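Local coordinates for protein D-aminoacid aminotransferase-like PLP-dependent enzyme (Haemophilus somnus, PDB 3CEB) that probably acts as a pyridoxal-phosphate-dependent 4-amino-4-deoxychorismate lyase of the class IV aminotransferase family, at residues F44-I49 with C66-N71; E9-E14 with K48-H53; L139-N144 with R172-E177. One frame throughout, in Å; residues are numbered along the deposited sequence.

Interaction 1: F44-I49 with C66-N71; sequences FDLAKI and CRIDYN
Helix 46-51 packs onto the antiparallel sheet of the N-terminal half of the chain, and its first turn reaches strand 63-70 through L46 and I49, which both close on I68. The contact is entirely apolar, burying 156 Å² between the two segments. L46 and I49 stand three residues apart and so share one side of the helix, while I68 points from the strand toward the helix. Its CG1 lies beside the backbone N (chi1 -60°), and the extended chain (chi2 174°) carries CD1 out toward the helix, where it touches both residues. It meets L46 CD2 at 3.9 Å, the two side chains crossing at a slant, and I49 CG2 more loosely at 4.4 Å. L77 and Y75 of the next strand press on I68 as well, and I11 reaches it from strand 7-14.

The start of the helix is held by D45 at the N-cap: D45 OD1 accepts from K48 N at 3.2 Å, from well above the carboxylate plane. Q25 of helix 21-35 also bonds to the backbone at L46 N and F44 O, fixing this turn to its neighbour. R67 and D69, flanking I68, meet on the far side of the strand, where R67 NE binds D69 OD1 at 2.6 Å and NH2 binds OD2, side-on and nearly flat. A helix lying on one face of an antiparallel sheet is consistent with the two-layer alpha/beta N-terminal part of class IV aminotransferases.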
loop_
_atom_site.group_PDB
_atom_site.type_symbol
_atom_site.label_atom_id
_atom_site.label_comp_id
_atom_site.label_asym_id
_atom_site.label_seq_id
_atom_site.Cartn_x
_atom_site.Cartn_y
_atom_site.Cartn_z
ATOM N N PHE A 44 10.624 -10.130 -13.258
ATOM C CA PHE A 44 11.601 -10.463 -12.237
ATOM C C PHE A 44 10.981 -11.312 -11.152
ATOM O O PHE A 44 9.767 -11.292 -10.918
ATOM C CB PHE A 44 12.159 -9.159 -11.640
ATOM C CG PHE A 44 13.041 -8.407 -12.609
ATOM C CD1 PHE A 44 14.258 -8.926 -12.970
ATOM C CD2 PHE A 44 12.604 -7.269 -13.215
ATOM C CE1 PHE A 44 15.040 -8.292 -13.892
ATOM C CE2 PHE A 44 13.398 -6.618 -14.159
ATOM C CZ PHE A 44 14.604 -7.123 -14.498
ATOM N N ASP A 45 11.803 -12.099 -10.492
ATOM C CA ASP A 45 11.319 -12.878 -9.344
ATOM C C ASP A 45 11.690 -12.059 -8.106
ATOM O O ASP A 45 12.837 -12.036 -7.661
ATOM C CB ASP A 45 11.949 -14.262 -9.367
ATOM C CG ASP A 45 11.555 -15.129 -8.193
ATOM O OD1 ASP A 45 11.114 -14.629 -7.122
ATOM O OD2 ASP A 45 11.739 -16.346 -8.357
ATOM N N LEU A 46 10.714 -11.321 -7.596
ATOM C CA LEU A 46 10.934 -10.436 -6.469
ATOM C C LEU A 46 11.482 -11.173 -5.239
ATOM O O LEU A 46 12.282 -10.640 -4.509
ATOM C CB LEU A 46 9.628 -9.719 -6.098
ATOM C CG LEU A 46 8.939 -8.823 -7.144
ATOM C CD1 LEU A 46 7.796 -7.985 -6.500
ATOM C CD2 LEU A 46 9.968 -7.929 -7.845
ATOM N N ALA A 47 11.055 -12.397 -4.995
ATOM C CA ALA A 47 11.564 -13.129 -3.831
ATOM C C ALA A 47 13.056 -13.342 -4.004
ATOM O O ALA A 47 13.826 -13.159 -3.071
ATOM C CB ALA A 47 10.850 -14.475 -3.647
ATOM N N LYS A 48 13.472 -13.716 -5.207
ATOM C CA LYS A 48 14.905 -13.973 -5.466
ATOM C C LYS A 48 15.780 -12.714 -5.321
ATOM O O LYS A 48 16.890 -12.799 -4.829
ATOM C CB LYS A 48 15.132 -14.562 -6.829
ATOM C CG LYS A 48 14.599 -15.958 -6.994
ATOM C CD LYS A 48 15.230 -16.699 -8.206
ATOM C CE LYS A 48 14.517 -18.040 -8.483
ATOM N NZ LYS A 48 15.195 -18.762 -9.582
ATOM N N ILE A 49 15.251 -11.564 -5.730
ATOM C CA ILE A 49 15.967 -10.312 -5.655
ATOM C C ILE A 49 16.288 -9.983 -4.209
ATOM O O ILE A 49 17.384 -9.575 -3.867
ATOM C CB ILE A 49 15.162 -9.144 -6.273
ATOM C CG1 ILE A 49 15.120 -9.315 -7.782
ATOM C CG2 ILE A 49 15.859 -7.786 -5.960
ATOM C CD1 ILE A 49 14.187 -8.335 -8.522
ATOM N N CYS A 66 12.145 -2.227 1.996
ATOM C CA CYS A 66 12.752 -2.443 0.683
ATOM C C CYS A 66 11.814 -1.965 -0.390
ATOM O O CYS A 66 10.667 -2.391 -0.460
ATOM C CB CYS A 66 13.024 -3.918 0.405
ATOM S SG CYS A 66 14.165 -4.706 1.521
ATOM N N ARG A 67 12.321 -1.078 -1.217
ATOM C CA ARG A 67 11.561 -0.544 -2.294
ATOM C C ARG A 67 12.157 -1.003 -3.607
ATOM O O ARG A 67 13.375 -0.840 -3.844
ATOM C CB ARG A 67 11.636 0.958 -2.221
ATOM C CG ARG A 67 10.707 1.641 -3.181
ATOM C CD ARG A 67 10.927 3.151 -3.123
ATOM N NE ARG A 67 10.412 3.802 -4.322
ATOM C CZ ARG A 67 9.476 4.733 -4.294
ATOM N NH1 ARG A 67 8.978 5.127 -3.132
ATOM N NH2 ARG A 67 9.071 5.308 -5.405
ATOM N N ILE A 68 11.310 -1.588 -4.458
ATOM C CA ILE A 68 11.739 -1.963 -5.768
ATOM C C ILE A 68 10.989 -1.127 -6.788
ATOM O O ILE A 68 9.792 -1.306 -6.967
ATOM C CB ILE A 68 11.500 -3.439 -6.075
ATOM C CG1 ILE A 68 12.265 -4.335 -5.086
ATOM C CG2 ILE A 68 11.958 -3.731 -7.525
ATOM C CD1 ILE A 68 11.972 -5.861 -5.229
ATOM N N ASP A 69 11.689 -0.193 -7.434
ATOM C CA ASP A 69 11.089 0.558 -8.506
ATOM C C ASP A 69 11.361 -0.225 -9.794
ATOM O O ASP A 69 12.456 -0.752 -9.976
ATOM C CB ASP A 69 11.698 1.947 -8.617
ATOM C CG ASP A 69 11.249 2.893 -7.517
ATOM O OD1 ASP A 69 11.711 2.782 -6.359
ATOM O OD2 ASP A 69 10.450 3.803 -7.840
ATOM N N TYR A 70 10.395 -0.327 -10.697
ATOM C CA TYR A 70 10.630 -1.070 -11.930
ATOM C C TYR A 70 9.979 -0.466 -13.162
ATOM O O TYR A 70 9.125 0.424 -13.053
ATOM C CB TYR A 70 10.149 -2.505 -11.784
ATOM C CG TYR A 70 8.687 -2.602 -11.457
ATOM C CD1 TYR A 70 8.232 -2.429 -10.179
ATOM C CD2 TYR A 70 7.765 -2.872 -12.440
ATOM C CE1 TYR A 70 6.853 -2.522 -9.875
ATOM C CE2 TYR A 70 6.383 -2.973 -12.162
ATOM C CZ TYR A 70 5.929 -2.802 -10.896
ATOM O OH TYR A 70 4.566 -2.912 -10.650
ATOM N N ASN A 71 10.446 -0.937 -14.320
ATOM C CA ASN A 71 9.761 -0.716 -15.569
ATOM C C ASN A 71 9.617 -2.024 -16.279
ATOM O O ASN A 71 9.625 -3.077 -15.636
ATOM C CB ASN A 71 10.428 0.295 -16.467
ATOM C CG ASN A 71 11.877 0.064 -16.652
ATOM O OD1 ASN A 71 12.336 -1.033 -16.885
ATOM N ND2 ASN A 71 12.614 1.124 -16.559
#

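Interaction 2: E9-E14 with K48-H53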
loop_
_atom_site.group_PDB
_atom_site.type_symbol
_atom_site.label_atom_id
_atom_site.label_comp_id
_atom_site.label_asym_id
_atom_site.label_seq_id
_atom_site.Cartn_x
_atom_site.Cartn_y
_atom_site.Cartn_z
ATOM N N GLU A 9 7.139 -1.280 -5.684
ATOM C CA GLU A 9 6.628 -2.163 -4.641
ATOM C C GLU A 9 7.424 -1.842 -3.369
ATOM O O GLU A 9 8.619 -1.564 -3.437
ATOM C CB GLU A 9 6.814 -3.635 -5.033
ATOM C CG GLU A 9 5.828 -4.126 -6.108
ATOM C CD GLU A 9 4.389 -4.271 -5.591
ATOM O OE1 GLU A 9 4.227 -4.569 -4.393
ATOM O OE2 GLU A 9 3.424 -4.060 -6.378
ATOM N N THR A 10 6.772 -1.842 -2.218
ATOM C CA THR A 10 7.457 -1.618 -0.958
ATOM C C THR A 10 7.287 -2.871 -0.127
ATOM O O THR A 10 6.170 -3.252 0.210
ATOM C CB THR A 10 6.857 -0.420 -0.241
ATOM O OG1 THR A 10 6.954 0.699 -1.113
ATOM C CG2 THR A 10 7.584 -0.077 1.036
ATOM N N ILE A 11 8.411 -3.502 0.188
ATOM C CA ILE A 11 8.418 -4.748 0.900
ATOM C C ILE A 11 9.016 -4.610 2.282
ATOM O O ILE A 11 10.039 -3.957 2.494
ATOM C CB ILE A 11 9.209 -5.779 0.108
ATOM C CG1 ILE A 11 8.534 -5.983 -1.273
ATOM C CG2 ILE A 11 9.362 -7.082 0.926
ATOM C CD1 ILE A 11 9.477 -6.467 -2.345
ATOM N N LEU A 12 8.342 -5.223 3.243
ATOM C CA LEU A 12 8.798 -5.206 4.625
ATOM C C LEU A 12 9.670 -6.433 4.904
ATOM O O LEU A 12 9.372 -7.529 4.459
ATOM C CB LEU A 12 7.584 -5.197 5.544
ATOM C CG LEU A 12 7.763 -5.357 7.050
ATOM C CD1 LEU A 12 8.589 -4.226 7.632
ATOM C CD2 LEU A 12 6.373 -5.448 7.725
ATOM N N ILE A 13 10.782 -6.202 5.573
ATOM C CA ILE A 13 11.535 -7.260 6.206
ATOM C C ILE A 13 11.224 -7.105 7.686
ATOM O O ILE A 13 11.405 -6.045 8.263
ATOM C CB ILE A 13 13.040 -7.132 6.016
ATOM C CG1 ILE A 13 13.395 -6.884 4.524
ATOM C CG2 ILE A 13 13.723 -8.350 6.571
ATOM C CD1 ILE A 13 12.804 -7.814 3.533
ATOM N N GLU A 14 10.735 -8.158 8.305
ATOM C CA GLU A 14 10.407 -8.101 9.729
ATOM C C GLU A 14 10.800 -9.375 10.388
ATOM O O GLU A 14 10.455 -10.446 9.923
ATOM C CB GLU A 14 8.904 -7.866 9.923
ATOM C CG GLU A 14 8.401 -8.110 11.334
ATOM C CD GLU A 14 6.925 -7.839 11.426
ATOM O OE1 GLU A 14 6.184 -8.179 10.483
ATOM O OE2 GLU A 14 6.486 -7.266 12.436
ATOM N N LYS A 48 13.472 -13.716 -5.207
ATOM C CA LYS A 48 14.905 -13.973 -5.466
ATOM C C LYS A 48 15.780 -12.714 -5.321
ATOM O O LYS A 48 16.890 -12.799 -4.829
ATOM C CB LYS A 48 15.132 -14.562 -6.829
ATOM C CG LYS A 48 14.599 -15.958 -6.994
ATOM C CD LYS A 48 15.230 -16.699 -8.206
ATOM C CE LYS A 48 14.517 -18.040 -8.483
ATOM N NZ LYS A 48 15.195 -18.762 -9.582
ATOM N N ILE A 49 15.251 -11.564 -5.730
ATOM C CA ILE A 49 15.967 -10.312 -5.655
ATOM C C ILE A 49 16.288 -9.983 -4.209
ATOM O O ILE A 49 17.384 -9.575 -3.867
ATOM C CB ILE A 49 15.162 -9.144 -6.273
ATOM C CG1 ILE A 49 15.120 -9.315 -7.782
ATOM C CG2 ILE A 49 15.859 -7.786 -5.960
ATOM C CD1 ILE A 49 14.187 -8.335 -8.522
ATOM N N ILE A 50 15.309 -10.204 -3.356
ATOM C CA ILE A 50 15.442 -9.872 -1.948
ATOM C C ILE A 50 16.369 -10.866 -1.258
ATOM O O ILE A 50 17.342 -10.496 -0.611
ATOM C CB ILE A 50 14.058 -9.927 -1.255
ATOM C CG1 ILE A 50 13.154 -8.830 -1.829
ATOM C CG2 ILE A 50 14.180 -9.803 0.262
ATOM C CD1 ILE A 50 13.757 -7.484 -1.728
ATOM N N ALA A 51 16.020 -12.133 -1.416
ATOM C CA ALA A 51 16.740 -13.233 -0.767
ATOM C C ALA A 51 18.219 -13.086 -0.968
ATOM O O ALA A 51 18.992 -13.351 -0.035
ATOM C CB ALA A 51 16.270 -14.621 -1.273
ATOM N N LYS A 52 18.630 -12.678 -2.178
ATOM C CA LYS A 52 20.077 -12.644 -2.471
ATOM C C LYS A 52 20.787 -11.449 -1.806
ATOM O O LYS A 52 22.013 -11.387 -1.797
ATOM C CB LYS A 52 20.414 -12.809 -3.956
ATOM C CG LYS A 52 20.008 -11.739 -4.928
ATOM C CD LYS A 52 20.301 -12.301 -6.336
ATOM C CE LYS A 52 19.765 -11.411 -7.480
ATOM N NZ LYS A 52 20.144 -12.013 -8.802
ATOM N N HIS A 53 20.023 -10.547 -1.182
ATOM C CA HIS A 53 20.647 -9.529 -0.322
ATOM C C HIS A 53 20.644 -10.119 1.071
ATOM O O HIS A 53 19.848 -9.788 1.926
ATOM C CB HIS A 53 19.925 -8.186 -0.450
ATOM C CG HIS A 53 20.104 -7.557 -1.805
ATOM N ND1 HIS A 53 19.416 -7.996 -2.918
ATOM C CD2 HIS A 53 20.919 -6.557 -2.233
ATOM C CE1 HIS A 53 19.806 -7.303 -3.976
ATOM N NE2 HIS A 53 20.719 -6.425 -3.590
#
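I50 faces strand 7-14 and lodges against I11 and I13, two residues apart on the strand and turned to the same face. Each branch of I50 has its own neighbour. CG2, set anti to the backbone N by chi1 of -65°, meets I13 CD1 at 4.1 Å, while CG1 faces I11 CD1 at 4.4 Å. The I13 and I50 side chains run past one another in opposite directions, alongside rather than end on. I13 is bent at chi2 (-51°), whereas I11 is closer to extended, and both methyl tips still arrive beside I50. Only 102 Å² is buried between the segments, because I50 alone bridges the gap from the helix; A18, L77 and F57 also touch it.

All of this sits on the helix-covered face of the four-stranded antiparallel sheet in the N-terminal part of the class IV aminotransferase fold. Strand 7-14 is an inner strand there, between 17-18 and 63-70, and I11 and I13 pair through their backbones with C66 and I64.

No hydrogen bond crosses between the segments; the helix segment makes its own, and the strand bonds to its sheet neighbours. On the helix side, H53 turns back so that ND1 donates to I49 O at 2.7 Å. The bond enters nearly along the C=O axis, the acceptor lying in the imidazole plane, which fixes the rotation of that ring. H53 N also binds I50 O at 2.7 Å, and K52 N reaches K48 O at 3.2 Å, so the backbone carbonyls of three successive residues are all engaged.

Charge appears at the beginning of the strand segment, where the buried carboxylate of E9 is held by helix 21-35: OE2 pairs with R27 and OE1 bonds to H24.

Interaction 3: L139-N144 with R172-E177; sequences LIFRQN and REIFFE
Q143 OE1 is approached by both terminal nitrogens of R172, NH1 and NH2, each 3.5 Å from it. Of the two, NH2 makes a weak hydrogen bond to Q143 OE1, fairly straight at 157°. The oxygen sits at the guanidinium edge, in its plane, while the amide itself is turned 44° away. The two side chains cross at about a right angle. Q143 comes out extended, with CG anti to the backbone N (chi1 -167°), and R172 bends at chi2 and chi3 to bring its head to the amide. The other end of that amide is also tied, Q143 NE2 bonding to Q181 OE1, which settles how the group is turned. Y182 lies against both side chains.

Further along the strand, at F141, the contact is apolar. I174 CD1 meets F141 CD1 at 3.6 Å and CE1 at 3.9 Å, the methyl approaching the CD1–CE1 bond obliquely. F141 and I174 are both buried, whereas the Q143–R172 pair is partly exposed. L179, I185 and M124 also touch F141.

Strand 138-143 runs between 146-150 and 185-188 in a mixed sheet, with 170-172 on the far side of 146-150. F141 and R172 pair through their backbones with I148 and T149 respectively, and both R172 and I174 touch I148. The contact therefore reaches across the intervening strand 146-150, joining strand 138-143 to the end of 170-172 and the loop that leads on toward 185-188.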
loop_
_atom_site.group_PDB
_atom_site.type_symbol
_atom_site.label_atom_id
_atom_site.label_comp_id
_atom_site.label_asym_id
_atom_site.label_seq_id
_atom_site.Cartn_x
_atom_site.Cartn_y
_atom_site.Cartn_z
ATOM N N LEU A 139 -7.372 1.825 4.210
ATOM C CA LEU A 139 -7.968 2.128 5.503
ATOM C C LEU A 139 -8.891 1.021 6.013
ATOM O O LEU A 139 -9.502 0.284 5.236
ATOM C CB LEU A 139 -8.693 3.480 5.448
ATOM C CG LEU A 139 -7.860 4.738 5.202
ATOM C CD1 LEU A 139 -8.788 5.854 4.825
ATOM C CD2 LEU A 139 -6.931 5.143 6.363
ATOM N N ILE A 140 -8.930 0.907 7.345
ATOM C CA ILE A 140 -9.775 -0.050 8.046
ATOM C C ILE A 140 -10.520 0.683 9.153
ATOM O O ILE A 140 -10.024 1.636 9.740
ATOM C CB ILE A 140 -8.990 -1.283 8.598
ATOM C CG1 ILE A 140 -7.953 -0.894 9.656
ATOM C CG2 ILE A 140 -8.290 -2.015 7.477
ATOM C CD1 ILE A 140 -7.294 -2.111 10.361
ATOM N N PHE A 141 -11.726 0.225 9.413
ATOM C CA PHE A 141 -12.638 0.895 10.311
ATOM C C PHE A 141 -13.225 -0.106 11.266
ATOM O O PHE A 141 -13.650 -1.167 10.869
ATOM C CB PHE A 141 -13.740 1.536 9.476
ATOM C CG PHE A 141 -13.222 2.556 8.488
ATOM C CD1 PHE A 141 -12.828 2.183 7.222
ATOM C CD2 PHE A 141 -13.095 3.897 8.846
ATOM C CE1 PHE A 141 -12.304 3.132 6.327
ATOM C CE2 PHE A 141 -12.597 4.852 7.960
ATOM C CZ PHE A 141 -12.184 4.465 6.702
ATOM N N ARG A 142 -13.242 0.218 12.543
ATOM C CA ARG A 142 -13.690 -0.760 13.520
ATOM C C ARG A 142 -15.178 -0.677 13.757
ATOM O O ARG A 142 -15.720 0.372 13.930
ATOM C CB ARG A 142 -12.909 -0.626 14.831
ATOM C CG ARG A 142 -13.078 -1.824 15.749
ATOM C CD ARG A 142 -12.114 -1.786 16.954
ATOM N NE ARG A 142 -12.273 -0.591 17.807
ATOM C CZ ARG A 142 -13.294 -0.374 18.647
ATOM N NH1 ARG A 142 -14.297 -1.260 18.748
ATOM N NH2 ARG A 142 -13.329 0.744 19.378
ATOM N N GLN A 143 -15.826 -1.822 13.731
ATOM C CA GLN A 143 -17.241 -1.901 14.029
ATOM C C GLN A 143 -17.486 -3.158 14.809
ATOM O O GLN A 143 -17.148 -4.261 14.382
ATOM C CB GLN A 143 -18.069 -1.926 12.765
ATOM C CG GLN A 143 -19.510 -1.701 13.024
ATOM C CD GLN A 143 -20.278 -1.547 11.759
ATOM O OE1 GLN A 143 -20.381 -2.497 10.995
ATOM N NE2 GLN A 143 -20.813 -0.347 11.505
ATOM N N ASN A 144 -18.076 -2.997 15.970
ATOM C CA ASN A 144 -18.188 -4.129 16.862
ATOM C C ASN A 144 -16.781 -4.578 17.200
ATOM O O ASN A 144 -15.949 -3.807 17.735
ATOM C CB ASN A 144 -18.931 -5.267 16.166
ATOM C CG ASN A 144 -20.438 -5.088 16.242
ATOM O OD1 ASN A 144 -20.921 -3.976 16.505
ATOM N ND2 ASN A 144 -21.191 -6.183 16.051
ATOM N N ARG A 172 -16.298 -4.020 2.383
ATOM C CA ARG A 172 -17.635 -3.470 2.267
ATOM C C ARG A 172 -17.651 -2.087 1.658
ATOM O O ARG A 172 -16.747 -1.300 1.855
ATOM C CB ARG A 172 -18.304 -3.331 3.633
ATOM C CG ARG A 172 -18.595 -4.613 4.370
ATOM C CD ARG A 172 -19.964 -4.424 5.001
ATOM N NE ARG A 172 -20.174 -5.031 6.319
ATOM C CZ ARG A 172 -20.175 -4.350 7.475
ATOM N NH1 ARG A 172 -19.945 -3.035 7.521
ATOM N NH2 ARG A 172 -20.404 -4.988 8.605
ATOM N N GLU A 173 -18.743 -1.772 0.992
ATOM C CA GLU A 173 -18.895 -0.462 0.415
ATOM C C GLU A 173 -19.074 0.559 1.543
ATOM O O GLU A 173 -19.942 0.400 2.374
ATOM C CB GLU A 173 -20.068 -0.440 -0.580
ATOM C CG GLU A 173 -20.196 0.903 -1.206
ATOM C CD GLU A 173 -21.025 0.927 -2.463
ATOM O OE1 GLU A 173 -21.920 0.078 -2.592
ATOM O OE2 GLU A 173 -20.787 1.829 -3.312
ATOM N N ILE A 174 -18.242 1.593 1.576
ATOM C CA ILE A 174 -18.313 2.596 2.642
ATOM C C ILE A 174 -18.464 3.987 2.099
ATOM O O ILE A 174 -17.531 4.578 1.590
ATOM C CB ILE A 174 -17.044 2.618 3.519
ATOM C CG1 ILE A 174 -16.807 1.260 4.185
ATOM C CG2 ILE A 174 -17.154 3.697 4.579
ATOM C CD1 ILE A 174 -15.450 1.186 4.963
ATOM N N PHE A 175 -19.653 4.526 2.228
ATOM C CA PHE A 175 -19.896 5.905 1.794
ATOM C C PHE A 175 -19.408 6.797 2.871
ATOM O O PHE A 175 -19.316 6.380 4.012
ATOM C CB PHE A 175 -21.372 6.185 1.544
ATOM C CG PHE A 175 -21.919 5.452 0.377
ATOM C CD1 PHE A 175 -22.422 4.176 0.518
ATOM C CD2 PHE A 175 -21.934 6.024 -0.875
ATOM C CE1 PHE A 175 -22.914 3.482 -0.580
ATOM C CE2 PHE A 175 -22.444 5.327 -1.967
ATOM C CZ PHE A 175 -22.914 4.055 -1.818
ATOM N N PHE A 176 -19.098 8.029 2.501
ATOM C CA PHE A 176 -18.639 9.003 3.455
ATOM C C PHE A 176 -19.633 9.174 4.597
ATOM O O PHE A 176 -19.276 9.360 5.769
ATOM C CB PHE A 176 -18.433 10.315 2.749
ATOM C CG PHE A 176 -17.962 11.390 3.657
ATOM C CD1 PHE A 176 -16.749 11.242 4.333
ATOM C CD2 PHE A 176 -18.733 12.525 3.873
ATOM C CE1 PHE A 176 -16.301 12.225 5.200
ATOM C CE2 PHE A 176 -18.296 13.508 4.719
ATOM C CZ PHE A 176 -17.077 13.370 5.384
ATOM N N GLU A 177 -20.895 9.062 4.253
ATOM C CA GLU A 177 -21.953 9.218 5.236
ATOM C C GLU A 177 -21.906 8.118 6.282
ATOM O O GLU A 177 -22.498 8.206 7.362
ATOM C CB GLU A 177 -23.290 9.140 4.528
ATOM C CG GLU A 177 -23.426 10.121 3.411
ATOM C CD GLU A 177 -23.901 11.430 3.944
ATOM O OE1 GLU A 177 -23.641 11.699 5.152
ATOM O OE2 GLU A 177 -24.577 12.170 3.179
#

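In the fold
Interactions 1 and 2 belong together. Both use helix 46-51, share K48 and I49, and rest on neighbouring strands, 63-70 and 7-14, of one antiparallel sheet; their centres are about 7 Å apart. The strands are tied directly by backbone contacts such as the probable hydrogen bond between I68 N and E9 O (2.9 Å). Each is a buried, wholly apolar meeting of aliphatic side chains, with polar bonds kept within segments or to other elements. Interaction 3 lies on the other side of the chain's centre, with its centre 32 to 33 Å from theirs, in a different, mixed sheet. It is only partly buried, and adds a weak polar pair at its more exposed edge to a phenylalanine–isoleucine contact.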